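Local coordinates for taurine dioxygenase (Burkholderia xenovorans, PDB 5KEU), which probably acts as an iron- and 2-oxoglutarate-dependent dioxygenase of the TauD/TfdA family, its substrate perhaps taurine, as its name suggests, at residues Q21-S26 with G30-G35; R56-F61 with R269-L274; E97-S102 with A318-N323. One frame throughout, in Å; residues are numbered along the deposited sequence.

Overall arrangement
Contact 1 is partly buried, a hairpin at one border of the main sheet, whereas contacts 2 and 3 are buried and rest on few atom pairs. Contact 1 is mostly backbone hydrogen bonding, with a polar face and an apolar face; the other two have no hydrogen bond between their segments and depend on van der Waals touches of single side chains. All three reach the same sheet: strand 31-34 of contact 1 neighbours strand 59-62 of contact 2, and strand 99-101 of contact 3 lies at the far border. Contacts 2 and 3 meet at the magnesium ion, through His273 and the terminal carboxylate of Asn323, while contact 1 has no share in that site.

Contact 1: residues Q21-S26 with G30-G35; sequences QVKPLS and GAELHG
The imidazole of His34 is approached obliquely by the carboxamide of Gln21, whose OE1 is 3.8 Å from His34 CD2, the two planes 54° apart. Lys23 comes obliquely to the same corner of the ring, its CD 4.2 Å from His34 CD2. At the ring's edge, and in its plane, lies Glu32 OE1, which accepts a hydrogen bond from His34 NE2 at 2.7 Å and so fixes the rotation of the imidazole. That oxygen is met on its anti side, 32° out of the carboxylate plane, while Glu32 OE2 forms a salt bridge with Arg63; the carboxylate is thus gripped at both ends. Lys23 NZ stops 4.3 Å short of Glu32 OE1, too far for a salt bridge but near enough that its charge would probably steady the glutamate. With CG anti to the backbone N (chi1 168°) and an extended chain, Gln21 reaches along this polar face, where long hydrophilic residues suit a partly exposed border.

The other face is apolar. Val22 and Leu33 lie side by side, CG2 to CD2 at 3.7 Å, and Val22 CG1 rests 3.8 Å from the CB of Ala31. Branched and small residues fit here because helix 44-57 covers them, with Trp57 against Val22, Pro24 and Ala31, and Ile50 against Leu33.

Between the faces run paired backbone bonds, such as Lys23 N to Glu32 O at 2.8 Å. Past the strand, Leu25 N still bonds to Gly30 O. Gly30 has backbone angles at which a CB would strike the preceding carbonyl oxygen. Pairing of 21-24 with 31-34, which in turn lies beside strand 59-62, is that of an antiparallel beta hairpin forming one border of the main sheet.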
loop_
_atom_site.group_PDB
_atom_site.type_symbol
_atom_site.label_atom_id
_atom_site.label_comp_id
_atom_site.label_asym_id
_atom_site.label_seq_id
_atom_site.Cartn_x
_atom_site.Cartn_y
_atom_site.Cartn_z
ATOM N N GLN B 21 -7.602 -4.410 -24.141
ATOM C CA GLN B 21 -7.531 -3.115 -23.482
ATOM C C GLN B 21 -6.614 -3.189 -22.261
ATOM O O GLN B 21 -6.762 -4.089 -21.429
ATOM C CB GLN B 21 -8.947 -2.694 -23.086
ATOM C CG GLN B 21 -9.065 -1.525 -22.138
ATOM C CD GLN B 21 -10.483 -1.380 -21.603
ATOM O OE1 GLN B 21 -10.693 -1.299 -20.398
ATOM N NE2 GLN B 21 -11.462 -1.365 -22.501
ATOM N N VAL B 22 -5.672 -2.242 -22.152
ATOM C CA VAL B 22 -4.697 -2.192 -21.060
ATOM C C VAL B 22 -4.976 -0.942 -20.227
ATOM O O VAL B 22 -4.821 0.182 -20.718
ATOM C CB VAL B 22 -3.248 -2.187 -21.577
ATOM C CG1 VAL B 22 -2.245 -2.050 -20.395
ATOM C CG2 VAL B 22 -2.955 -3.447 -22.374
ATOM N N LYS B 23 -5.394 -1.128 -18.971
ATOM C CA LYS B 23 -5.710 -0.012 -18.073
ATOM C C LYS B 23 -4.698 0.055 -16.936
ATOM O O LYS B 23 -4.846 -0.662 -15.931
ATOM C CB LYS B 23 -7.124 -0.148 -17.503
ATOM C CG LYS B 23 -8.242 -0.052 -18.509
ATOM C CD LYS B 23 -9.589 -0.177 -17.804
ATOM C CE LYS B 23 -9.669 0.726 -16.585
ATOM N NZ LYS B 23 -10.890 0.453 -15.773
ATOM N N PRO B 24 -3.667 0.899 -17.030
ATOM C CA PRO B 24 -2.676 0.984 -15.948
ATOM C C PRO B 24 -3.306 1.412 -14.626
ATOM O O PRO B 24 -4.299 2.141 -14.590
ATOM C CB PRO B 24 -1.684 2.035 -16.455
ATOM C CG PRO B 24 -1.879 2.038 -17.978
ATOM C CD PRO B 24 -3.333 1.755 -18.185
ATOM N N LEU B 25 -2.703 0.959 -13.531
ATOM C CA LEU B 25 -3.263 1.182 -12.203
ATOM C C LEU B 25 -2.455 2.129 -11.329
ATOM O O LEU B 25 -2.947 2.531 -10.264
ATOM C CB LEU B 25 -3.435 -0.159 -11.478
ATOM C CG LEU B 25 -4.514 -1.013 -12.136
ATOM C CD1 LEU B 25 -4.495 -2.452 -11.581
ATOM C CD2 LEU B 25 -5.886 -0.387 -12.000
ATOM N N SER B 26 -1.253 2.510 -11.747
ATOM C CA SER B 26 -0.430 3.485 -11.037
ATOM C C SER B 26 0.562 4.032 -12.051
ATOM O O SER B 26 0.565 3.619 -13.208
ATOM C CB SER B 26 0.280 2.870 -9.827
ATOM O OG SER B 26 1.375 2.057 -10.235
ATOM N N GLY B 30 1.400 -2.089 -12.606
ATOM C CA GLY B 30 0.074 -2.658 -12.521
ATOM C C GLY B 30 -0.814 -2.236 -13.671
ATOM O O GLY B 30 -0.887 -1.043 -13.993
ATOM N N ALA B 31 -1.513 -3.191 -14.284
ATOM C CA ALA B 31 -2.490 -2.849 -15.307
ATOM C C ALA B 31 -3.568 -3.922 -15.362
ATOM O O ALA B 31 -3.287 -5.121 -15.278
ATOM C CB ALA B 31 -1.834 -2.674 -16.692
ATOM N N GLU B 32 -4.808 -3.472 -15.496
ATOM C CA GLU B 32 -5.939 -4.367 -15.653
ATOM C C GLU B 32 -6.186 -4.566 -17.143
ATOM O O GLU B 32 -6.216 -3.591 -17.905
ATOM C CB GLU B 32 -7.166 -3.775 -14.959
ATOM C CG GLU B 32 -8.276 -4.754 -14.708
ATOM C CD GLU B 32 -9.338 -4.171 -13.792
ATOM O OE1 GLU B 32 -10.246 -3.489 -14.313
ATOM O OE2 GLU B 32 -9.243 -4.379 -12.556
ATOM N N LEU B 33 -6.319 -5.823 -17.567
ATOM C CA LEU B 33 -6.567 -6.143 -18.970
ATOM C C LEU B 33 -8.016 -6.580 -19.170
ATOM O O LEU B 33 -8.594 -7.276 -18.326
ATOM C CB LEU B 33 -5.622 -7.242 -19.478
ATOM C CG LEU B 33 -4.120 -7.074 -19.219
ATOM C CD1 LEU B 33 -3.308 -8.127 -19.965
ATOM C CD2 LEU B 33 -3.617 -5.685 -19.544
ATOM N N HIS B 34 -8.603 -6.165 -20.287
ATOM C CA HIS B 34 -9.965 -6.543 -20.621
ATOM C C HIS B 34 -10.017 -6.882 -22.100
ATOM O O HIS B 34 -9.178 -6.431 -22.883
ATOM C CB HIS B 34 -10.979 -5.436 -20.280
ATOM C CG HIS B 34 -11.115 -5.167 -18.808
ATOM N ND1 HIS B 34 -11.939 -5.909 -17.986
ATOM C CD2 HIS B 34 -10.534 -4.235 -18.012
ATOM C CE1 HIS B 34 -11.857 -5.449 -16.749
ATOM N NE2 HIS B 34 -11.010 -4.434 -16.738
ATOM N N GLY B 35 -10.980 -7.716 -22.466
ATOM C CA GLY B 35 -11.175 -8.108 -23.846
ATOM C C GLY B 35 -10.601 -9.454 -24.232
ATOM O O GLY B 35 -10.414 -9.708 -25.428
#

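Contact 2: residues R56-F61 with R269-L274; sequences RWRVVF and RATAHL. With MG (magnesium ion), chain C.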
loop_
_atom_site.group_PDB
_atom_site.type_symbol
_atom_site.label_atom_id
_atom_site.label_comp_id
_atom_site.label_asym_id
_atom_site.label_seq_id
_atom_site.Cartn_x
_atom_site.Cartn_y
_atom_site.Cartn_z
ATOM N N ARG B 56 5.804 -4.337 -19.589
ATOM C CA ARG B 56 5.700 -2.896 -19.400
ATOM C C ARG B 56 5.168 -2.533 -18.016
ATOM O O ARG B 56 5.610 -1.539 -17.424
ATOM C CB ARG B 56 4.806 -2.295 -20.486
ATOM C CG ARG B 56 4.203 -0.960 -20.115
ATOM C CD ARG B 56 4.572 0.146 -21.049
ATOM N NE ARG B 56 4.189 -0.146 -22.424
ATOM C CZ ARG B 56 4.276 0.735 -23.413
ATOM N NH1 ARG B 56 3.919 0.392 -24.643
ATOM N NH2 ARG B 56 4.718 1.961 -23.167
ATOM N N TRP B 57 4.222 -3.306 -17.488
ATOM C CA TRP B 57 3.538 -2.932 -16.258
ATOM C C TRP B 57 3.841 -3.864 -15.087
ATOM O O TRP B 57 3.352 -3.608 -13.974
ATOM C CB TRP B 57 2.024 -2.835 -16.518
ATOM C CG TRP B 57 1.706 -1.621 -17.391
ATOM C CD1 TRP B 57 1.312 -1.622 -18.694
ATOM C CD2 TRP B 57 1.827 -0.243 -17.007
ATOM N NE1 TRP B 57 1.161 -0.319 -19.147
ATOM C CE2 TRP B 57 1.468 0.539 -18.125
ATOM C CE3 TRP B 57 2.179 0.404 -15.817
ATOM C CZ2 TRP B 57 1.471 1.939 -18.094
ATOM C CZ3 TRP B 57 2.172 1.797 -15.784
ATOM C CH2 TRP B 57 1.825 2.547 -16.922
ATOM N N ARG B 58 4.632 -4.924 -15.307
ATOM C CA ARG B 58 5.204 -5.778 -14.263
ATOM C C ARG B 58 4.210 -6.770 -13.664
ATOM O O ARG B 58 4.582 -7.905 -13.361
ATOM C CB ARG B 58 5.808 -4.961 -13.113
ATOM C CG ARG B 58 6.680 -3.776 -13.534
ATOM C CD ARG B 58 7.745 -4.134 -14.529
ATOM N NE ARG B 58 8.486 -2.935 -14.896
ATOM C CZ ARG B 58 9.610 -2.933 -15.596
ATOM N NH1 ARG B 58 10.144 -4.075 -15.995
ATOM N NH2 ARG B 58 10.208 -1.784 -15.880
ATOM N N VAL B 59 2.972 -6.360 -13.447
ATOM C CA VAL B 59 1.923 -7.286 -13.030
ATOM C C VAL B 59 0.652 -6.883 -13.759
ATOM O O VAL B 59 0.333 -5.692 -13.838
ATOM C CB VAL B 59 1.704 -7.303 -11.499
ATOM C CG1 VAL B 59 1.470 -5.885 -10.914
ATOM C CG2 VAL B 59 0.558 -8.234 -11.132
ATOM N N VAL B 60 -0.054 -7.860 -14.330
ATOM C CA VAL B 60 -1.304 -7.568 -15.018
ATOM C C VAL B 60 -2.423 -8.351 -14.352
ATOM O O VAL B 60 -2.211 -9.437 -13.799
ATOM C CB VAL B 60 -1.239 -7.865 -16.539
ATOM C CG1 VAL B 60 -0.199 -6.958 -17.220
ATOM C CG2 VAL B 60 -0.947 -9.347 -16.825
ATOM N N PHE B 61 -3.623 -7.781 -14.395
ATOM C CA PHE B 61 -4.775 -8.331 -13.699
ATOM C C PHE B 61 -5.915 -8.565 -14.677
ATOM O O PHE B 61 -6.086 -7.820 -15.644
ATOM C CB PHE B 61 -5.241 -7.394 -12.574
ATOM C CG PHE B 61 -4.161 -7.078 -11.573
ATOM C CD1 PHE B 61 -3.828 -7.991 -10.573
ATOM C CD2 PHE B 61 -3.470 -5.874 -11.637
ATOM C CE1 PHE B 61 -2.842 -7.699 -9.633
ATOM C CE2 PHE B 61 -2.480 -5.570 -10.711
ATOM C CZ PHE B 61 -2.166 -6.474 -9.701
ATOM N N ARG B 269 10.842 -11.430 -12.255
ATOM C CA ARG B 269 12.179 -10.919 -12.509
ATOM C C ARG B 269 12.293 -9.429 -12.227
ATOM O O ARG B 269 13.409 -8.897 -12.218
ATOM C CB ARG B 269 12.572 -11.208 -13.960
ATOM C CG ARG B 269 12.443 -12.682 -14.331
ATOM C CD ARG B 269 12.489 -12.883 -15.853
ATOM N NE ARG B 269 11.334 -12.250 -16.487
ATOM C CZ ARG B 269 11.021 -12.366 -17.774
ATOM N NH1 ARG B 269 11.747 -13.129 -18.587
ATOM N NH2 ARG B 269 9.966 -11.716 -18.246
ATOM N N ALA B 270 11.166 -8.742 -11.991
ATOM C CA ALA B 270 11.166 -7.294 -11.875
ATOM C C ALA B 270 10.353 -6.799 -10.684
ATOM O O ALA B 270 10.178 -5.585 -10.544
ATOM C CB ALA B 270 10.622 -6.651 -13.162
ATOM N N THR B 271 9.859 -7.694 -9.830
ATOM C CA THR B 271 8.957 -7.305 -8.755
ATOM C C THR B 271 9.286 -8.057 -7.483
ATOM O O THR B 271 9.941 -9.101 -7.497
ATOM C CB THR B 271 7.479 -7.597 -9.080
ATOM O OG1 THR B 271 7.306 -9.008 -9.306
ATOM C CG2 THR B 271 7.015 -6.811 -10.299
ATOM N N ALA B 272 8.800 -7.509 -6.380
ATOM C CA ALA B 272 8.536 -8.250 -5.157
ATOM C C ALA B 272 7.069 -8.031 -4.819
ATOM O O ALA B 272 6.439 -7.091 -5.318
ATOM C CB ALA B 272 9.428 -7.791 -3.987
ATOM N N HIS B 273 6.510 -8.904 -3.979
ATOM C CA HIS B 273 5.111 -8.753 -3.603
ATOM C C HIS B 273 4.930 -9.036 -2.117
ATOM O O HIS B 273 5.824 -9.537 -1.426
ATOM C CB HIS B 273 4.185 -9.643 -4.444
ATOM C CG HIS B 273 4.540 -11.098 -4.378
ATOM N ND1 HIS B 273 5.524 -11.651 -5.169
ATOM C CD2 HIS B 273 4.068 -12.103 -3.603
ATOM C CE1 HIS B 273 5.649 -12.934 -4.881
ATOM N NE2 HIS B 273 4.782 -13.234 -3.931
ATOM N N LEU B 274 3.744 -8.678 -1.628
ATOM C CA LEU B 274 3.413 -8.697 -0.211
ATOM C C LEU B 274 2.072 -9.406 -0.074
ATOM O O LEU B 274 1.048 -8.881 -0.530
ATOM C CB LEU B 274 3.332 -7.267 0.348
ATOM C CG LEU B 274 2.906 -7.164 1.823
ATOM C CD1 LEU B 274 3.985 -7.695 2.778
ATOM C CD2 LEU B 274 2.494 -5.722 2.191
HETATM MG MG MG C . 5.159 -14.935 -2.795
HETATM O O HOH W 1 4.089 -16.116 -3.962
HETATM O O HOH W 2 3.434 -14.585 -1.666
#
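Helix 44-57 gives way to strand 59-62 at Arg58, which packs on Ala270, just before strand 271-274, and on Thr271, its first residue; the touch joins the link leading into the main sheet to a strand of the smaller sheet in the double-stranded beta-helix core. Arg58 leaves the helix with a positive phi of 77°, and its CB comes 3.6 Å from Thr271 CG2. The chain then bends at chi2 and runs past Ala270, whose small methyl meets CD and NH1 obliquely, with Arg58 NH1 3.9 Å from Ala270 CB. The charge of the arginine is met beyond it by a salt bridge from NH2 to Glu215.

Threonine serves two purposes at 271. With chi1 at 60°, OG1 sits between the backbone N and the carbonyl carbon and is hydrogen-bonded to the carbonyl oxygen of Asp267, across the turn that leads into the strand, while CG2 is left to face Arg58. This buried hydroxyl therefore has a partner, and the methyl supplies the apolar contact.

Two residues further along, His273 turns its ring toward the magnesium ion, with NE2 2.1 Å from the metal, which probably occupies the iron position. His123 and Asp125 bind the same ion, making the facial triad of two histidines and one carboxylate typical of the 2-oxoglutarate-dependent dioxygenases.

Contact 3: residues E97-S102 with A318-N323; sequences EVYSIS and AAVALN. With MG (magnesium ion), chain C; FMT (formic acid), chain S.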
loop_
_atom_site.group_PDB
_atom_site.type_symbol
_atom_site.label_atom_id
_atom_site.label_comp_id
_atom_site.label_asym_id
_atom_site.label_seq_id
_atom_site.Cartn_x
_atom_site.Cartn_y
_atom_site.Cartn_z
ATOM N N GLU B 97 0.872 -28.904 -11.438
ATOM C CA GLU B 97 1.208 -27.509 -11.700
ATOM C C GLU B 97 0.511 -26.541 -10.763
ATOM O O GLU B 97 0.904 -25.371 -10.696
ATOM C CB GLU B 97 0.820 -27.129 -13.127
ATOM C CG GLU B 97 1.236 -28.139 -14.178
ATOM C CD GLU B 97 0.228 -29.257 -14.377
ATOM O OE1 GLU B 97 -0.700 -29.432 -13.549
ATOM O OE2 GLU B 97 0.363 -29.965 -15.390
ATOM N N VAL B 98 -0.530 -26.976 -10.066
ATOM C CA VAL B 98 -1.422 -26.056 -9.365
ATOM C C VAL B 98 -1.152 -26.127 -7.871
ATOM O O VAL B 98 -1.208 -27.211 -7.270
ATOM C CB VAL B 98 -2.889 -26.364 -9.690
ATOM C CG1 VAL B 98 -3.814 -25.351 -9.001
ATOM C CG2 VAL B 98 -3.086 -26.378 -11.222
ATOM N N TYR B 99 -0.872 -24.970 -7.270
ATOM C CA TYR B 99 -0.594 -24.853 -5.849
ATOM C C TYR B 99 -1.814 -24.253 -5.163
ATOM O O TYR B 99 -2.311 -23.203 -5.579
ATOM C CB TYR B 99 0.649 -23.987 -5.605
ATOM C CG TYR B 99 1.883 -24.538 -6.300
ATOM C CD1 TYR B 99 2.167 -24.210 -7.625
ATOM C CD2 TYR B 99 2.747 -25.408 -5.644
ATOM C CE1 TYR B 99 3.291 -24.736 -8.276
ATOM C CE2 TYR B 99 3.872 -25.930 -6.283
ATOM C CZ TYR B 99 4.134 -25.595 -7.598
ATOM O OH TYR B 99 5.243 -26.115 -8.234
ATOM N N SER B 100 -2.299 -24.930 -4.128
ATOM C CA SER B 100 -3.445 -24.448 -3.368
ATOM C C SER B 100 -2.993 -23.433 -2.322
ATOM O O SER B 100 -2.063 -23.695 -1.556
ATOM C CB SER B 100 -4.159 -25.631 -2.712
ATOM O OG SER B 100 -5.221 -25.202 -1.878
ATOM N N ILE B 101 -3.658 -22.273 -2.297
ATOM C CA ILE B 101 -3.387 -21.185 -1.358
ATOM C C ILE B 101 -4.674 -20.955 -0.570
ATOM O O ILE B 101 -5.629 -20.372 -1.101
ATOM C CB ILE B 101 -2.964 -19.894 -2.079
ATOM C CG1 ILE B 101 -2.018 -20.172 -3.261
ATOM C CG2 ILE B 101 -2.374 -18.892 -1.099
ATOM C CD1 ILE B 101 -0.573 -20.389 -2.872
ATOM N N SER B 102 -4.724 -21.406 0.682
ATOM C CA SER B 102 -5.983 -21.277 1.430
ATOM C C SER B 102 -5.837 -20.732 2.853
ATOM O O SER B 102 -4.728 -20.528 3.340
ATOM C CB SER B 102 -6.699 -22.625 1.479
ATOM O OG SER B 102 -5.890 -23.593 2.107
ATOM N N ALA B 318 9.516 -27.129 -2.370
ATOM C CA ALA B 318 8.820 -26.603 -1.200
ATOM C C ALA B 318 8.787 -25.080 -1.232
ATOM O O ALA B 318 7.764 -24.465 -0.909
ATOM C CB ALA B 318 9.488 -27.101 0.079
ATOM N N ALA B 319 9.901 -24.453 -1.623
ATOM C CA ALA B 319 9.915 -22.995 -1.717
ATOM C C ALA B 319 8.973 -22.514 -2.811
ATOM O O ALA B 319 8.208 -21.565 -2.597
ATOM C CB ALA B 319 11.337 -22.479 -1.953
ATOM N N VAL B 320 8.992 -23.169 -3.983
ATOM C CA VAL B 320 8.026 -22.829 -5.029
ATOM C C VAL B 320 6.608 -22.900 -4.479
ATOM O O VAL B 320 5.779 -22.013 -4.730
ATOM C CB VAL B 320 8.193 -23.742 -6.263
ATOM C CG1 VAL B 320 7.041 -23.514 -7.244
ATOM C CG2 VAL B 320 9.530 -23.486 -6.958
ATOM N N ALA B 321 6.316 -23.943 -3.696
ATOM C CA ALA B 321 4.957 -24.140 -3.209
ATOM C C ALA B 321 4.580 -23.128 -2.130
ATOM O O ALA B 321 3.408 -22.742 -2.027
ATOM C CB ALA B 321 4.789 -25.570 -2.682
ATOM N N LEU B 322 5.543 -22.677 -1.331
ATOM C CA LEU B 322 5.228 -21.924 -0.121
ATOM C C LEU B 322 5.510 -20.431 -0.210
ATOM O O LEU B 322 4.839 -19.661 0.482
ATOM C CB LEU B 322 5.994 -22.504 1.075
ATOM C CG LEU B 322 5.616 -23.943 1.465
ATOM C CD1 LEU B 322 6.576 -24.480 2.502
ATOM C CD2 LEU B 322 4.180 -24.011 1.983
ATOM N N ASN B 323 6.481 -20.001 -1.024
ATOM C CA ASN B 323 6.841 -18.573 -1.133
ATOM C C ASN B 323 5.738 -17.734 -1.794
ATOM O O ASN B 323 5.636 -16.517 -1.581
ATOM C CB ASN B 323 8.152 -18.380 -1.928
ATOM C CG ASN B 323 9.372 -18.944 -1.207
ATOM O OD1 ASN B 323 10.481 -18.914 -1.744
ATOM N ND2 ASN B 323 9.175 -19.464 0.010
ATOM O OXT ASN B 323 4.938 -18.261 -2.573
HETATM MG MG MG C . 5.159 -14.935 -2.795
HETATM C C FMT S . -7.265 -28.097 -3.154
HETATM O O1 FMT S . -7.926 -28.672 -4.019
HETATM O O2 FMT S . -7.662 -27.127 -2.508
HETATM O O HOH W 1 4.089 -16.116 -3.962
HETATM O O HOH W 2 3.434 -14.585 -1.666
#
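Tyr99 leans its ring on the last turn of helix 313-322, meeting Ala321 and Val320. From CB, which points toward the helix, CG is set anti to the carbonyl carbon (chi1 -58°), carrying the ring to the helix surface. CD2 is the first atom to arrive, 3.5 Å from Ala321 CA and 3.6 Å from Ala321 CB. CE2 continues along the same alanine, at 3.7 Å from its CB. An alanine suits this point, for its small side chain lets the aromatic carbons come down to the helix backbone itself. Further out, CZ lies 3.6 Å from Val320 CG1, and the phenol OH is 3.3 Å from that same methyl. The hydroxyl is hydrogen-bonded to Thr83 OG1, so tyrosine brings an apolar ring for the helix and a polar tip for the neighbouring loop.

The contact thus ties strand 99-101, at one border of the main sheet, to the C-terminal helix of this TfdA-family dioxygenase. Arg290, on the adjoining strand 287-293, is hydrogen-bonded to the carbonyl oxygens of Val320 and Ala321, where a positive charge would be welcome at the helix's C-terminal end. The chain ends just beyond, at Asn323, whose terminal O binds the magnesium ion at 2.0 Å. Its other oxygen, OXT, accepts a 2.7 Å hydrogen bond from water 1, itself a ligand of the metal. His123, Asp125, His273 and water 2 complete the six ligands; in relatives, the positions outside the protein triad receive 2-oxoglutarate and oxygen, and the carboxylate here probably occupies one of them.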